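BamaA.19900.a (Balamuthia mandrillaris, PDB 6VZZ) probably catalyses the ATP-dependent phosphorylation of glucose to glucose 6-phosphate as a glucokinase of the actin-like ATPase clan, and binds beta-D-glucopyranose. Local coordinates at residues G119-T122 with H123-K127; H142-N145 with D146-T150; E236-R239 with L240-I244; K307-M310 with L311-K314. All coordinates share one frame; numbering follows the deposited sequence.

Contact 1: residues G119-T122 with H123-K127; sequences GDAT and HRRLK
The D120 carboxylate and the H123 imidazole come together at an angle, their planes 61° apart. D120 OD1 does the touching and meets the ring obliquely. D120 CG sits between its own backbone N and carbonyl carbon (chi1 73°), which turns the carboxylate back over the first turn that follows. There OD1 also accepts a weak bond from H123 N at 3.3 Å. This is an N-cap: D120 stands right before the short helix 121-124, which leads straight into strand 125-127 of a small three-stranded antiparallel sheet. The ring's firmer polar partner is D71, which bonds to H123 ND1.

R124 folds back to G119. Its chain bends at chi3 (-81°) and brings NE to G119 O at 3.2 Å. The oxygen lies in the guanidinium plane, at its edge, whereas NE stands above the carbonyl plane of G119. A121 CA covers one face of the same guanidinium. R124 N also bonds to A121 O at 3.2 Å. R125 runs extended past A121, and A121 CB lies over a face of its guanidinium, 4.0 Å from R125 NH1. The R125 head group forms a salt bridge with D113 through NE.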
loop_
_atom_site.group_PDB
_atom_site.type_symbol
_atom_site.label_atom_id
_atom_site.label_comp_id
_atom_site.label_asym_id
_atom_site.label_seq_id
_atom_site.Cartn_x
_atom_site.Cartn_y
_atom_site.Cartn_z
ATOM N N GLY A 119 -15.242 23.267 7.151
ATOM C CA GLY A 119 -15.191 24.597 6.576
ATOM C C GLY A 119 -14.482 24.660 5.238
ATOM O O GLY A 119 -14.240 23.633 4.594
ATOM N N ASP A 120 -14.145 25.873 4.811
ATOM C CA ASP A 120 -13.464 26.073 3.543
ATOM C C ASP A 120 -11.981 25.734 3.694
ATOM O O ASP A 120 -11.511 25.348 4.768
ATOM C CB ASP A 120 -13.680 27.507 3.046
ATOM C CG ASP A 120 -12.893 28.545 3.846
ATOM O OD1 ASP A 120 -12.556 28.303 5.028
ATOM O OD2 ASP A 120 -12.608 29.621 3.278
ATOM N N ALA A 121 -11.234 25.908 2.601
ATOM C CA ALA A 121 -9.840 25.477 2.565
ATOM C C ALA A 121 -9.001 26.189 3.618
ATOM O O ALA A 121 -8.089 25.589 4.199
ATOM C CB ALA A 121 -9.255 25.713 1.176
ATOM N N THR A 122 -9.282 27.467 3.871
ATOM C CA THR A 122 -8.520 28.195 4.884
ATOM C C THR A 122 -8.679 27.560 6.259
ATOM O O THR A 122 -7.730 27.526 7.053
ATOM C CB THR A 122 -8.961 29.656 4.935
ATOM O OG1 THR A 122 -9.007 30.188 3.606
ATOM C CG2 THR A 122 -7.992 30.477 5.783
ATOM N N HIS A 123 -9.871 27.043 6.556
ATOM C CA HIS A 123 -10.140 26.482 7.869
ATOM C C HIS A 123 -9.689 25.037 7.998
ATOM O O HIS A 123 -9.717 24.492 9.104
ATOM C CB HIS A 123 -11.630 26.619 8.186
ATOM C CG HIS A 123 -12.056 28.039 8.429
ATOM N ND1 HIS A 123 -12.808 28.418 9.520
ATOM C CD2 HIS A 123 -11.807 29.175 7.733
ATOM C CE1 HIS A 123 -13.016 29.722 9.480
ATOM N NE2 HIS A 123 -12.420 30.205 8.404
ATOM N N ARG A 124 -9.264 24.414 6.899
ATOM C CA ARG A 124 -8.716 23.071 6.932
ATOM C C ARG A 124 -7.208 23.035 6.757
ATOM O O ARG A 124 -6.592 22.016 7.071
ATOM C CB ARG A 124 -9.368 22.205 5.844
ATOM C CG ARG A 124 -10.835 21.909 6.097
ATOM C CD ARG A 124 -11.425 20.974 5.041
ATOM N NE ARG A 124 -11.774 21.702 3.823
ATOM C CZ ARG A 124 -11.123 21.598 2.667
ATOM N NH1 ARG A 124 -10.085 20.776 2.545
ATOM N NH2 ARG A 124 -11.517 22.316 1.624
ATOM N N ARG A 125 -6.601 24.122 6.289
ATOM C CA ARG A 125 -5.179 24.173 5.992
ATOM C C ARG A 125 -4.444 25.048 7.000
ATOM O O ARG A 125 -4.973 26.051 7.480
ATOM C CB ARG A 125 -4.948 24.685 4.569
ATOM C CG ARG A 125 -5.514 23.730 3.529
ATOM C CD ARG A 125 -5.354 24.204 2.100
ATOM N NE ARG A 125 -5.708 23.125 1.183
ATOM C CZ ARG A 125 -5.960 23.294 -0.109
ATOM N NH1 ARG A 125 -5.903 24.511 -0.641
ATOM N NH2 ARG A 125 -6.280 22.249 -0.870
ATOM N N LEU A 126 -3.219 24.641 7.329
ATOM C CA LEU A 126 -2.389 25.335 8.308
ATOM C C LEU A 126 -0.984 25.468 7.739
ATOM O O LEU A 126 -0.335 24.456 7.456
ATOM C CB LEU A 126 -2.369 24.582 9.643
ATOM C CG LEU A 126 -1.466 25.115 10.762
ATOM C CD1 LEU A 126 -1.892 26.501 11.229
ATOM C CD2 LEU A 126 -1.413 24.143 11.940
ATOM N N LYS A 127 -0.523 26.710 7.560
ATOM C CA LYS A 127 0.812 27.003 7.051
ATOM C C LYS A 127 1.795 27.165 8.203
ATOM O O LYS A 127 1.449 27.726 9.247
ATOM C CB LYS A 127 0.797 28.288 6.217
ATOM C CG LYS A 127 -0.272 28.320 5.147
ATOM C CD LYS A 127 -0.354 29.675 4.450
ATOM C CE LYS A 127 -1.282 29.599 3.234
ATOM N NZ LYS A 127 -2.056 30.861 3.036
#

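Contact 2: residues H142-N145 with D146-T150; sequences HFIN and DLEGT. With BGC (beta-D-glucopyranose), chain B.
N145 and D146 belong to the glucose pocket, at the point where strand 141-145 ends and helix 146-159 begins. N145 is the N-cap of that helix and forms a capping box with E148. N145 OD1 accepts from E148 N at 3.3 Å, in the carbonyl plane and on a lone pair. It also takes a weaker bond from L147 N. In return, N145 N donates to E148 OE1 at 3.1 Å with a nearly straight N-H (164°). The hydrogen comes from above the carboxylate plane. E148 reaches back because CG is anti to its backbone N (chi1 172°) and the chain stays extended beyond it. Its carboxylate carbon CD then lies against I144 CB at 3.6 Å, and I144 CD1 packs on G149 CA. The first turn is continued by G149 N bonding to N145 O at 2.8 Å.

The cap uses the oxygen of the N145 amide and leaves its nitrogen turned to the sugar. N145 ND2 donates to glucose O3 at 2.9 Å and weakly to O4, and it also bonds to G103 O. The box therefore fixes the rotation of an amide that binds substrate. E218, E258, H221 and T115 also hydrogen-bond the same glucose. The D146 carboxylate stands at a steep angle to the N145 amide, their planes 73° apart. Each of its oxygens takes a separate sugar hydroxyl: D146 OD1 accepts from glucose O4, and D146 OD2 from glucose O6, both at a modelled 2.5 Å, very short and uncertain at this resolution.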
loop_
_atom_site.group_PDB
_atom_site.type_symbol
_atom_site.label_atom_id
_atom_site.label_comp_id
_atom_site.label_asym_id
_atom_site.label_seq_id
_atom_site.Cartn_x
_atom_site.Cartn_y
_atom_site.Cartn_z
ATOM N N HIS A 142 8.793 21.307 11.345
ATOM C CA HIS A 142 8.444 20.327 10.323
ATOM C C HIS A 142 7.047 19.785 10.541
ATOM O O HIS A 142 6.605 19.614 11.678
ATOM C CB HIS A 142 9.454 19.174 10.297
ATOM C CG HIS A 142 10.854 19.639 10.084
ATOM N ND1 HIS A 142 11.278 20.174 8.885
ATOM C CD2 HIS A 142 11.907 19.723 10.931
ATOM C CE1 HIS A 142 12.541 20.546 8.995
ATOM N NE2 HIS A 142 12.946 20.283 10.226
ATOM N N PHE A 143 6.357 19.527 9.438
ATOM C CA PHE A 143 5.075 18.840 9.441
ATOM C C PHE A 143 5.298 17.376 9.110
ATOM O O PHE A 143 6.015 17.052 8.156
ATOM C CB PHE A 143 4.124 19.443 8.410
ATOM C CG PHE A 143 3.401 20.673 8.876
ATOM C CD1 PHE A 143 2.789 20.709 10.114
ATOM C CD2 PHE A 143 3.314 21.788 8.052
ATOM C CE1 PHE A 143 2.103 21.833 10.528
ATOM C CE2 PHE A 143 2.639 22.917 8.455
ATOM C CZ PHE A 143 2.030 22.943 9.697
ATOM N N ILE A 144 4.689 16.492 9.895
ATOM C CA ILE A 144 4.553 15.094 9.520
ATOM C C ILE A 144 3.092 14.709 9.705
ATOM O O ILE A 144 2.318 15.409 10.362
ATOM C CB ILE A 144 5.477 14.164 10.328
ATOM C CG1 ILE A 144 5.105 14.203 11.816
ATOM C CG2 ILE A 144 6.948 14.520 10.062
ATOM C CD1 ILE A 144 5.977 13.323 12.684
ATOM N N ASN A 145 2.707 13.603 9.074
ATOM C CA ASN A 145 1.381 13.045 9.294
ATOM C C ASN A 145 1.324 12.415 10.685
ATOM O O ASN A 145 2.347 12.006 11.245
ATOM C CB ASN A 145 1.059 12.031 8.189
ATOM C CG ASN A 145 -0.217 11.252 8.439
ATOM O OD1 ASN A 145 -0.196 10.215 9.109
ATOM N ND2 ASN A 145 -1.329 11.728 7.880
ATOM N N ASP A 146 0.118 12.369 11.259
ATOM C CA ASP A 146 -0.019 11.871 12.625
ATOM C C ASP A 146 0.375 10.399 12.734
ATOM O O ASP A 146 1.096 10.015 13.665
ATOM C CB ASP A 146 -1.436 12.110 13.154
ATOM C CG ASP A 146 -2.522 11.479 12.286
ATOM O OD1 ASP A 146 -2.269 11.181 11.095
ATOM O OD2 ASP A 146 -3.655 11.301 12.799
ATOM N N LEU A 147 -0.062 9.554 11.792
ATOM C CA LEU A 147 0.357 8.153 11.848
ATOM C C LEU A 147 1.835 7.999 11.524
ATOM O O LEU A 147 2.500 7.107 12.064
ATOM C CB LEU A 147 -0.485 7.294 10.906
ATOM C CG LEU A 147 -1.619 6.521 11.586
ATOM C CD1 LEU A 147 -1.063 5.409 12.453
ATOM C CD2 LEU A 147 -2.476 7.455 12.416
ATOM N N GLU A 148 2.359 8.848 10.638
ATOM C CA GLU A 148 3.801 8.926 10.466
ATOM C C GLU A 148 4.485 9.236 11.796
ATOM O O GLU A 148 5.534 8.662 12.116
ATOM C CB GLU A 148 4.119 9.980 9.402
ATOM C CG GLU A 148 5.587 10.329 9.238
ATOM C CD GLU A 148 5.826 11.303 8.091
ATOM O OE1 GLU A 148 4.847 11.926 7.610
ATOM O OE2 GLU A 148 6.998 11.445 7.666
ATOM N N GLY A 149 3.887 10.117 12.603
ATOM C CA GLY A 149 4.422 10.362 13.933
ATOM C C GLY A 149 4.319 9.149 14.844
ATOM O O GLY A 149 5.225 8.880 15.642
ATOM N N THR A 150 3.211 8.405 14.743
ATOM C CA THR A 150 3.062 7.180 15.523
ATOM C C THR A 150 4.208 6.220 15.243
ATOM O O THR A 150 4.803 5.651 16.167
ATOM C CB THR A 150 1.725 6.506 15.203
ATOM O OG1 THR A 150 0.641 7.396 15.504
ATOM C CG2 THR A 150 1.568 5.226 16.002
HETATM C C2 BGC B . -6.516 11.417 7.460
HETATM C C3 BGC B . -5.145 10.836 7.769
HETATM C C4 BGC B . -4.993 10.626 9.271
HETATM C C5 BGC B . -6.154 9.781 9.783
HETATM C C6 BGC B . -6.130 9.543 11.274
HETATM C C1 BGC B . -7.582 10.511 8.057
HETATM O O1 BGC B . -8.852 10.947 7.734
HETATM O O2 BGC B . -6.693 11.536 6.054
HETATM O O3 BGC B . -4.121 11.685 7.271
HETATM O O4 BGC B . -3.781 9.939 9.546
HETATM O O5 BGC B . -7.387 10.441 9.467
HETATM O O6 BGC B . -5.910 10.742 11.989
#

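Contact 3: residues E236-R239 with L240-I244; sequences EETR and LLEYI
The E242 carboxylate meets T238 through one oxygen: OE1 comes 3.3 Å from T238 CG2. The two side chains lie side by side and point the same way. T238 CG2 is anti to its backbone N, while T238 OG1 bonds to Y234 O. E242 OE1 also bonds to Y234 OH of the second subunit, so this side of the helix belongs to the dimer contact. Within segment 236-239, the R239 guanidinium has one face over E236 CA, which sits 3.6 Å above the plane and toward the rim. R239 is bent at chi3 (-54°), which folds the head group back along the helix. Its NE makes a salt bridge with E276. The Y243 ring turns away from E236-R239. It meets W272 edge-to-face, and Y243 OH bonds to D275.

Both segments are consecutive parts of helix 234-249. Backbone bonds join them in the regular alpha-helical pattern. L241 N to E237 O is 2.8 Å. L240 N reaches E236 O at 3.0 Å, and Y243 N reaches R239 O at 2.8 Å.

L240 and L241 turn to helix 303-327, touching L311 and F315. E236 pairs with K307, E237 OE1 with both R318 and K314, and E242 with Y234 OH of the second subunit. The two basic partners of E237 would probably keep its carboxylate ionised.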
loop_
_atom_site.group_PDB
_atom_site.type_symbol
_atom_site.label_atom_id
_atom_site.label_comp_id
_atom_site.label_asym_id
_atom_site.label_seq_id
_atom_site.Cartn_x
_atom_site.Cartn_y
_atom_site.Cartn_z
ATOM N N GLU A 236 -26.938 -8.247 4.656
ATOM C CA GLU A 236 -27.018 -7.137 5.596
ATOM C C GLU A 236 -25.871 -6.152 5.406
ATOM O O GLU A 236 -26.060 -4.948 5.622
ATOM C CB GLU A 236 -27.059 -7.648 7.044
ATOM C CG GLU A 236 -25.726 -8.122 7.615
ATOM C CD GLU A 236 -25.704 -8.149 9.149
ATOM O OE1 GLU A 236 -26.785 -8.009 9.783
ATOM O OE2 GLU A 236 -24.594 -8.307 9.716
ATOM N N GLU A 237 -24.688 -6.628 5.000
ATOM C CA GLU A 237 -23.599 -5.703 4.698
ATOM C C GLU A 237 -23.953 -4.829 3.509
ATOM O O GLU A 237 -23.652 -3.631 3.495
ATOM C CB GLU A 237 -22.301 -6.462 4.422
ATOM C CG GLU A 237 -21.559 -6.912 5.659
ATOM C CD GLU A 237 -20.130 -7.310 5.349
ATOM O OE1 GLU A 237 -19.492 -7.970 6.199
ATOM O OE2 GLU A 237 -19.645 -6.959 4.249
ATOM N N THR A 238 -24.600 -5.415 2.502
ATOM C CA THR A 238 -25.046 -4.638 1.352
ATOM C C THR A 238 -26.008 -3.534 1.771
ATOM O O THR A 238 -25.920 -2.406 1.272
ATOM C CB THR A 238 -25.694 -5.561 0.319
ATOM O OG1 THR A 238 -24.765 -6.600 -0.026
ATOM C CG2 THR A 238 -26.061 -4.785 -0.924
ATOM N N ARG A 239 -26.924 -3.831 2.699
ATOM C CA ARG A 239 -27.829 -2.792 3.181
ATOM C C ARG A 239 -27.065 -1.701 3.924
ATOM O O ARG A 239 -27.322 -0.509 3.720
ATOM C CB ARG A 239 -28.915 -3.400 4.069
ATOM C CG ARG A 239 -29.878 -4.348 3.341
ATOM C CD ARG A 239 -31.180 -4.565 4.114
ATOM N NE ARG A 239 -30.955 -5.019 5.486
ATOM C CZ ARG A 239 -30.767 -6.292 5.843
ATOM N NH1 ARG A 239 -30.778 -7.261 4.931
ATOM N NH2 ARG A 239 -30.567 -6.602 7.119
ATOM N N LEU A 240 -26.104 -2.089 4.770
ATOM C CA LEU A 240 -25.340 -1.101 5.525
ATOM C C LEU A 240 -24.524 -0.207 4.601
ATOM O O LEU A 240 -24.493 1.017 4.780
ATOM C CB LEU A 240 -24.428 -1.800 6.536
ATOM C CG LEU A 240 -23.310 -0.939 7.133
ATOM C CD1 LEU A 240 -23.869 0.215 7.966
ATOM C CD2 LEU A 240 -22.380 -1.795 7.955
ATOM N N LEU A 241 -23.850 -0.803 3.615
ATOM C CA LEU A 241 -23.067 -0.017 2.669
ATOM C C LEU A 241 -23.954 0.924 1.858
ATOM O O LEU A 241 -23.573 2.070 1.589
ATOM C CB LEU A 241 -22.286 -0.954 1.754
ATOM C CG LEU A 241 -21.249 -1.847 2.436
ATOM C CD1 LEU A 241 -20.629 -2.822 1.445
ATOM C CD2 LEU A 241 -20.168 -1.009 3.114
ATOM N N GLU A 242 -25.147 0.467 1.465
ATOM C CA GLU A 242 -26.049 1.326 0.706
ATOM C C GLU A 242 -26.627 2.434 1.576
ATOM O O GLU A 242 -26.859 3.548 1.092
ATOM C CB GLU A 242 -27.169 0.494 0.083
ATOM C CG GLU A 242 -26.712 -0.382 -1.065
ATOM C CD GLU A 242 -27.807 -1.301 -1.605
ATOM O OE1 GLU A 242 -27.480 -2.189 -2.422
ATOM O OE2 GLU A 242 -28.990 -1.136 -1.227
ATOM N N TYR A 243 -26.863 2.148 2.856
ATOM C CA TYR A 243 -27.360 3.169 3.774
ATOM C C TYR A 243 -26.328 4.274 3.958
ATOM O O TYR A 243 -26.636 5.463 3.800
ATOM C CB TYR A 243 -27.716 2.501 5.102
ATOM C CG TYR A 243 -28.174 3.391 6.239
ATOM C CD1 TYR A 243 -27.252 3.995 7.100
ATOM C CD2 TYR A 243 -29.526 3.568 6.502
ATOM C CE1 TYR A 243 -27.669 4.779 8.159
ATOM C CE2 TYR A 243 -29.952 4.346 7.555
ATOM C CZ TYR A 243 -29.028 4.950 8.380
ATOM O OH TYR A 243 -29.471 5.724 9.430
ATOM N N ILE A 244 -25.083 3.897 4.270
ATOM C CA ILE A 244 -24.035 4.895 4.452
ATOM C C ILE A 244 -23.750 5.614 3.141
ATOM O O ILE A 244 -23.591 6.840 3.115
ATOM C CB ILE A 244 -22.768 4.243 5.028
ATOM C CG1 ILE A 244 -23.074 3.646 6.399
ATOM C CG2 ILE A 244 -21.638 5.257 5.114
ATOM C CD1 ILE A 244 -21.883 3.086 7.082
#

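Contact 4: residues K307-M310 with L311-K314; sequences KAMM and LHFK
Helix 303-327 is a long helix, and the contact spans about two of its turns. M309 packs alongside H312 and F313, pointing the same way as both. Its CG is anti to the backbone N (chi1 -164°), and the chain bends at chi2, which swings the methyl round to the F313 ring. M309 CE arrives at the edge of that ring, near its plane, with F313 CE2 as the nearest atom. This is an apolar contact. M309 SD makes an oblique sulfur-aromatic contact with the H312 ring, 5.0 Å from the ring centroid. H312 CD2 in turn lies over one face of F313, 4.1 Å above the plane and toward the rim. The three side chains thus form one cluster. H312 ND1 is held by I260 O.

The backbone bonds are those of a regular alpha helix. H312 N meets A308 O at 2.8 Å, and F313 N meets M309 O at 2.9 Å. On another side, L311 CD1 rests 3.5 Å from K307 O. K307 NZ and K314 NZ come within 6.0 Å of each other, but each has an acidic partner, E236 for K307 and E237 for K314. Those two glutamates lie on helix 234-249. A308, M309 and L311 pack on helix 263-276, while M310, F313 and K314 touch helix 350-357.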
loop_
_atom_site.group_PDB
_atom_site.type_symbol
_atom_site.label_atom_id
_atom_site.label_comp_id
_atom_site.label_asym_id
_atom_site.label_seq_id
_atom_site.Cartn_x
_atom_site.Cartn_y
_atom_site.Cartn_z
ATOM N N LYS A 307 -23.864 -4.951 17.946
ATOM C CA LYS A 307 -23.965 -5.214 16.512
ATOM C C LYS A 307 -23.195 -4.174 15.706
ATOM O O LYS A 307 -22.438 -4.518 14.791
ATOM C CB LYS A 307 -25.439 -5.254 16.095
ATOM C CG LYS A 307 -25.696 -5.684 14.654
ATOM C CD LYS A 307 -25.127 -7.071 14.372
ATOM C CE LYS A 307 -25.395 -7.525 12.933
ATOM N NZ LYS A 307 -24.745 -8.831 12.606
ATOM N N ALA A 308 -23.352 -2.894 16.054
ATOM C CA ALA A 308 -22.638 -1.837 15.346
ATOM C C ALA A 308 -21.132 -1.941 15.571
ATOM O O ALA A 308 -20.337 -1.835 14.629
ATOM C CB ALA A 308 -23.158 -0.473 15.789
ATOM N N MET A 309 -20.721 -2.141 16.823
ATOM C CA MET A 309 -19.299 -2.263 17.124
ATOM C C MET A 309 -18.689 -3.471 16.414
ATOM O O MET A 309 -17.559 -3.409 15.919
ATOM C CB MET A 309 -19.110 -2.367 18.634
ATOM C CG MET A 309 -17.709 -2.121 19.125
ATOM S SD MET A 309 -17.289 -0.375 19.038
ATOM C CE MET A 309 -15.608 -0.403 19.632
ATOM N N MET A 310 -19.435 -4.578 16.358
ATOM C CA MET A 310 -19.016 -5.748 15.594
ATOM C C MET A 310 -18.682 -5.379 14.152
ATOM O O MET A 310 -17.619 -5.736 13.632
ATOM C CB MET A 310 -20.125 -6.797 15.637
ATOM C CG MET A 310 -19.695 -8.200 15.281
ATOM S SD MET A 310 -18.408 -8.777 16.400
ATOM C CE MET A 310 -16.983 -8.665 15.318
ATOM N N LEU A 311 -19.595 -4.673 13.483
ATOM C CA LEU A 311 -19.356 -4.294 12.095
ATOM C C LEU A 311 -18.225 -3.287 11.992
ATOM O O LEU A 311 -17.429 -3.330 11.046
ATOM C CB LEU A 311 -20.631 -3.728 11.480
ATOM C CG LEU A 311 -21.706 -4.764 11.196
ATOM C CD1 LEU A 311 -23.066 -4.161 11.406
ATOM C CD2 LEU A 311 -21.551 -5.258 9.774
ATOM N N HIS A 312 -18.156 -2.366 12.951
ATOM C CA HIS A 312 -17.059 -1.407 13.021
ATOM C C HIS A 312 -15.719 -2.132 12.980
ATOM O O HIS A 312 -14.891 -1.894 12.095
ATOM C CB HIS A 312 -17.219 -0.578 14.299
ATOM C CG HIS A 312 -16.117 0.398 14.552
ATOM N ND1 HIS A 312 -15.922 1.522 13.780
ATOM C CD2 HIS A 312 -15.177 0.441 15.525
ATOM C CE1 HIS A 312 -14.895 2.204 14.255
ATOM N NE2 HIS A 312 -14.423 1.568 15.313
ATOM N N PHE A 313 -15.519 -3.076 13.901
ATOM C CA PHE A 313 -14.247 -3.781 13.961
ATOM C C PHE A 313 -14.103 -4.787 12.836
ATOM O O PHE A 313 -12.976 -5.092 12.423
ATOM C CB PHE A 313 -14.081 -4.457 15.313
ATOM C CG PHE A 313 -13.321 -3.628 16.284
ATOM C CD1 PHE A 313 -11.975 -3.377 16.080
ATOM C CD2 PHE A 313 -13.945 -3.063 17.375
ATOM C CE1 PHE A 313 -11.260 -2.597 16.958
ATOM C CE2 PHE A 313 -13.229 -2.278 18.258
ATOM C CZ PHE A 313 -11.885 -2.044 18.047
ATOM N N LYS A 314 -15.218 -5.307 12.322
ATOM C CA LYS A 314 -15.137 -6.189 11.165
ATOM C C LYS A 314 -14.475 -5.480 9.992
ATOM O O LYS A 314 -13.582 -6.032 9.338
ATOM C CB LYS A 314 -16.527 -6.695 10.786
ATOM C CG LYS A 314 -16.513 -7.614 9.582
ATOM C CD LYS A 314 -17.585 -8.688 9.673
ATOM C CE LYS A 314 -18.941 -8.169 9.242
ATOM N NZ LYS A 314 -19.919 -9.290 9.018
#

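Overall arrangement
Along the chain the four contacts come in series, and none encloses or crosses another. Each is local, so none closes a long loop. Contact 1 turns a short helix into strand 125-127, at the surface and beside helix 72-90. Contact 2 follows at strand 141-145, one edge of the five-stranded mixed sheet. The two touch where L126 O meets F143 CE2 at 3.5 Å, where the small antiparallel sheet packs against the larger one. Contacts 3 and 4 lie well apart from this pair, on helices 234-249 and 303-327. Their centres are about 13 Å apart, and two salt bridges and the L240-L311 packing bind them together.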